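Local coordinates for 5-carboxyvanillate decarboxylase (Sphingomonas paucimobilis, PDB 4L6D), which probably removes the carboxyl group from 5-carboxyvanillate as a metal-dependent carboxy-lyase of the amidohydrolase fold, and here holds manganese and vanillic acid, at residues L61-S75 with M100-L114. Numbering follows the deposited sequence.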
# COMPACT_ATOMS: atom_id res chain seq x y z
N LEU A 61 -2.38 12.26 31.06
CA LEU A 61 -2.64 11.34 32.16
C LEU A 61 -4.11 11.38 32.59
O LEU A 61 -4.69 10.34 32.92
CB LEU A 61 -1.72 11.67 33.34
CG LEU A 61 -1.64 10.64 34.47
CD1 LEU A 61 -1.22 9.27 33.95
CD2 LEU A 61 -0.66 11.14 35.52
N ALA A 62 -4.72 12.56 32.57
CA ALA A 62 -6.14 12.67 32.91
C ALA A 62 -6.98 11.83 31.95
O ALA A 62 -7.92 11.15 32.38
CB ALA A 62 -6.59 14.14 32.90
N GLU A 63 -6.64 11.88 30.67
CA GLU A 63 -7.37 11.10 29.67
C GLU A 63 -7.10 9.60 29.82
O GLU A 63 -8.00 8.78 29.65
CB GLU A 63 -6.99 11.55 28.26
CG GLU A 63 -7.64 12.85 27.86
CD GLU A 63 -9.07 12.64 27.41
OE1 GLU A 63 -9.27 11.93 26.39
OE2 GLU A 63 -9.99 13.16 28.07
N MET A 64 -5.87 9.24 30.16
CA MET A 64 -5.58 7.85 30.46
C MET A 64 -6.43 7.37 31.63
O MET A 64 -7.02 6.30 31.57
CB MET A 64 -4.09 7.65 30.76
CG MET A 64 -3.20 7.82 29.52
SD MET A 64 -1.46 8.06 29.95
CE MET A 64 -1.08 6.48 30.71
N ASP A 65 -6.53 8.19 32.67
CA ASP A 65 -7.29 7.80 33.84
C ASP A 65 -8.79 7.66 33.54
O ASP A 65 -9.42 6.69 33.98
CB ASP A 65 -7.05 8.78 34.99
CG ASP A 65 -5.66 8.64 35.60
OD1 ASP A 65 -5.05 7.57 35.42
OD2 ASP A 65 -5.19 9.58 36.26
N SER A 66 -9.34 8.60 32.79
CA SER A 66 -10.78 8.57 32.51
C SER A 66 -11.16 7.40 31.59
O SER A 66 -12.30 6.95 31.61
CB SER A 66 -11.27 9.90 31.93
OG SER A 66 -10.78 10.09 30.61
N ASN A 67 -10.20 6.92 30.80
CA ASN A 67 -10.47 5.81 29.88
C ASN A 67 -9.90 4.46 30.32
O ASN A 67 -10.04 3.46 29.61
CB ASN A 67 -9.95 6.15 28.48
CG ASN A 67 -10.74 7.25 27.84
OD1 ASN A 67 -11.84 7.02 27.32
ND2 ASN A 67 -10.20 8.47 27.86
N GLY A 68 -9.27 4.44 31.49
CA GLY A 68 -8.72 3.20 32.02
C GLY A 68 -7.52 2.68 31.24
O GLY A 68 -7.33 1.47 31.11
N VAL A 69 -6.71 3.59 30.72
CA VAL A 69 -5.50 3.21 30.02
C VAL A 69 -4.36 3.13 31.01
O VAL A 69 -4.01 4.12 31.63
CB VAL A 69 -5.12 4.23 28.94
CG1 VAL A 69 -3.84 3.79 28.23
CG2 VAL A 69 -6.26 4.40 27.93
N ASP A 70 -3.78 1.94 31.15
CA ASP A 70 -2.71 1.73 32.11
C ASP A 70 -1.43 2.47 31.74
O ASP A 70 -0.81 3.12 32.59
CB ASP A 70 -2.42 0.23 32.26
CG ASP A 70 -3.65 -0.57 32.66
OD1 ASP A 70 -4.64 -0.61 31.89
OD2 ASP A 70 -3.62 -1.17 33.75
N MET A 71 -1.01 2.37 30.48
CA MET A 71 0.26 2.95 30.05
C MET A 71 0.28 3.53 28.65
O MET A 71 -0.45 3.09 27.76
CB MET A 71 1.38 1.89 30.11
CG MET A 71 1.60 1.25 31.46
SD MET A 71 3.02 0.12 31.48
CE MET A 71 4.35 1.32 31.64
N HIS A 72 1.14 4.52 28.47
CA HIS A 72 1.62 4.91 27.15
C HIS A 72 3.07 4.51 27.00
O HIS A 72 3.89 4.79 27.89
CB HIS A 72 1.57 6.42 26.95
CG HIS A 72 0.23 6.96 26.58
ND1 HIS A 72 0.07 8.22 26.06
CD2 HIS A 72 -1.01 6.42 26.68
CE1 HIS A 72 -1.22 8.44 25.82
NE2 HIS A 72 -1.89 7.37 26.21
N LEU A 73 3.37 3.87 25.88
CA LEU A 73 4.75 3.73 25.41
C LEU A 73 5.06 4.95 24.55
O LEU A 73 4.55 5.09 23.44
CB LEU A 73 4.91 2.43 24.60
CG LEU A 73 6.27 2.18 23.95
CD1 LEU A 73 7.36 1.94 25.00
CD2 LEU A 73 6.16 1.01 22.97
N LEU A 74 5.87 5.84 25.11
CA LEU A 74 6.14 7.14 24.49
C LEU A 74 7.25 7.04 23.45
O LEU A 74 8.19 6.26 23.60
CB LEU A 74 6.56 8.16 25.55
CG LEU A 74 5.59 8.38 26.71
CD1 LEU A 74 6.23 9.22 27.81
CD2 LEU A 74 4.31 9.05 26.22
N SER A 75 7.15 7.86 22.40
CA SER A 75 8.18 7.96 21.37
C SER A 75 8.29 9.41 20.94
O SER A 75 7.27 10.09 20.79
CB SER A 75 7.82 7.08 20.17
OG SER A 75 6.44 7.19 19.83
N MET A 100 13.54 11.45 27.74
CA MET A 100 12.61 10.32 27.71
C MET A 100 12.79 9.42 28.94
O MET A 100 11.82 9.05 29.60
CB MET A 100 12.81 9.49 26.44
CG MET A 100 11.88 8.27 26.36
SD MET A 100 10.16 8.73 26.08
CE MET A 100 10.19 9.11 24.34
N ALA A 101 14.04 9.06 29.25
CA ALA A 101 14.29 8.23 30.43
C ALA A 101 13.84 8.89 31.72
O ALA A 101 13.29 8.25 32.61
CB ALA A 101 15.77 7.82 30.51
N GLN A 102 14.06 10.20 31.83
CA GLN A 102 13.65 10.93 33.02
C GLN A 102 12.14 11.03 33.13
O GLN A 102 11.58 10.97 34.22
CB GLN A 102 14.31 12.31 33.07
CG GLN A 102 15.81 12.21 33.33
CD GLN A 102 16.57 13.50 33.07
OE1 GLN A 102 16.00 14.59 33.04
NE2 GLN A 102 17.87 13.38 32.86
N THR A 103 11.47 11.19 31.99
CA THR A 103 10.01 11.20 31.96
C THR A 103 9.45 9.86 32.42
O THR A 103 8.53 9.80 33.24
CB THR A 103 9.51 11.52 30.55
OG1 THR A 103 9.91 12.86 30.22
CG2 THR A 103 7.99 11.41 30.48
N VAL A 104 10.00 8.79 31.87
CA VAL A 104 9.59 7.46 32.27
C VAL A 104 9.81 7.21 33.76
O VAL A 104 8.92 6.72 34.46
CB VAL A 104 10.29 6.40 31.41
CG1 VAL A 104 10.13 5.01 32.02
CG2 VAL A 104 9.74 6.43 30.00
N ALA A 105 10.99 7.56 34.25
CA ALA A 105 11.33 7.33 35.65
C ALA A 105 10.45 8.12 36.63
O ALA A 105 10.30 7.74 37.79
CB ALA A 105 12.80 7.66 35.88
N ALA A 106 9.86 9.21 36.16
CA ALA A 106 8.95 9.99 36.99
C ALA A 106 7.62 9.30 37.26
O ALA A 106 6.99 9.54 38.29
CB ALA A 106 8.72 11.37 36.39
N ASN A 107 7.18 8.45 36.33
CA ASN A 107 5.91 7.73 36.48
C ASN A 107 6.00 6.39 35.79
O ASN A 107 5.30 6.15 34.80
CB ASN A 107 4.74 8.52 35.86
CG ASN A 107 4.32 9.71 36.69
OD1 ASN A 107 3.64 9.58 37.72
ND2 ASN A 107 4.72 10.90 36.25
N PRO A 108 6.84 5.49 36.31
CA PRO A 108 7.19 4.28 35.57
C PRO A 108 6.08 3.23 35.49
O PRO A 108 6.22 2.29 34.71
CB PRO A 108 8.39 3.72 36.35
CG PRO A 108 8.20 4.23 37.74
CD PRO A 108 7.61 5.61 37.56
N THR A 109 5.01 3.38 36.28
CA THR A 109 3.88 2.46 36.13
C THR A 109 2.91 2.94 35.05
O THR A 109 2.04 2.17 34.62
CB THR A 109 3.11 2.25 37.44
OG1 THR A 109 2.42 3.45 37.79
CG2 THR A 109 4.04 1.82 38.56
N ARG A 110 3.07 4.19 34.61
CA ARG A 110 2.17 4.76 33.60
C ARG A 110 2.85 5.02 32.26
O ARG A 110 2.18 5.11 31.23
CB ARG A 110 1.52 6.06 34.09
CG ARG A 110 0.84 5.95 35.47
CD ARG A 110 -0.21 4.83 35.56
NE ARG A 110 -1.34 4.97 34.62
CZ ARG A 110 -2.39 5.75 34.82
NH1 ARG A 110 -2.47 6.49 35.91
NH2 ARG A 110 -3.37 5.81 33.92
N PHE A 111 4.17 5.16 32.27
CA PHE A 111 4.86 5.46 31.02
C PHE A 111 6.05 4.56 30.80
O PHE A 111 6.83 4.31 31.73
CB PHE A 111 5.27 6.94 30.98
CG PHE A 111 4.09 7.86 31.03
CD1 PHE A 111 3.27 8.01 29.92
CD2 PHE A 111 3.75 8.53 32.19
CE1 PHE A 111 2.16 8.82 29.96
CE2 PHE A 111 2.64 9.34 32.24
CZ PHE A 111 1.84 9.49 31.13
N ALA A 112 6.17 4.07 29.58
CA ALA A 112 7.37 3.40 29.10
C ALA A 112 7.90 4.27 27.96
O ALA A 112 7.21 5.20 27.53
CB ALA A 112 7.07 1.98 28.64
N GLY A 113 9.11 4.00 27.47
CA GLY A 113 9.67 4.87 26.45
C GLY A 113 10.57 4.20 25.44
O GLY A 113 11.31 3.26 25.75
N LEU A 114 10.49 4.71 24.21
CA LEU A 114 11.37 4.31 23.12
C LEU A 114 12.41 5.40 22.91
O LEU A 114 12.07 6.58 22.80
CB LEU A 114 10.57 4.12 21.84
CG LEU A 114 9.44 3.08 21.90
CD1 LEU A 114 8.76 2.98 20.55
CD2 LEU A 114 9.99 1.72 22.32
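The Arg110 guanidinium has Leu61 CD1 over one face, 3.6 Å from NH1 and off toward the rim, while three acceptors from 61-75 line its edge close to the plane. NH1 and NH2 both reach Asp65 OD1, a salt bridge in which NH1 (2.8 Å to OD1) takes the syn lone pair and NH2 comes in nearly along the C-O axis. NH2 also donates to Val69 O, and NE to Asp70 O at 2.8 Å. Folding back at chi2 and chi3 (-55° and -60°) brings the Arg110 side chain onto the helix-to-strand turn, where four bonds fix the rotation of its flat end. The Phe111 ring meets His72 CB at its edge, with Leu74 CD1, Leu61 CD1 and Met64 SD arriving obliquely; SD lies 3.7 Å from Phe111 CE1, a Met-aromatic contact. That same sulfur sits over one face of the His72 imidazole.

Between the strands runs a parallel ladder: His72 N to Arg110 O, Ala112 N to His72 O, Leu74 N to Ala112 O (2.8 Å), Leu114 N to Leu74 O. Leu73 CD1 packs on Ala112 CB on one face of the sheet; on the other, Leu74 CB touches Met100 SD at 3.7 Å. Met100 CE lies against Leu74 O at 3.6 Å, and Gly113 N donates to Asn139 OD1 outside the pair.

This is a right-handed beta-alpha-beta unit of the TIM barrel. Helix 86-106 covers the Leu74 face, helix 59-67 closes over Phe111, and strand 5-11 bonds to the far edge of strand 71-76, whose Ser75 approaches the manganese ligands Glu8 and His174.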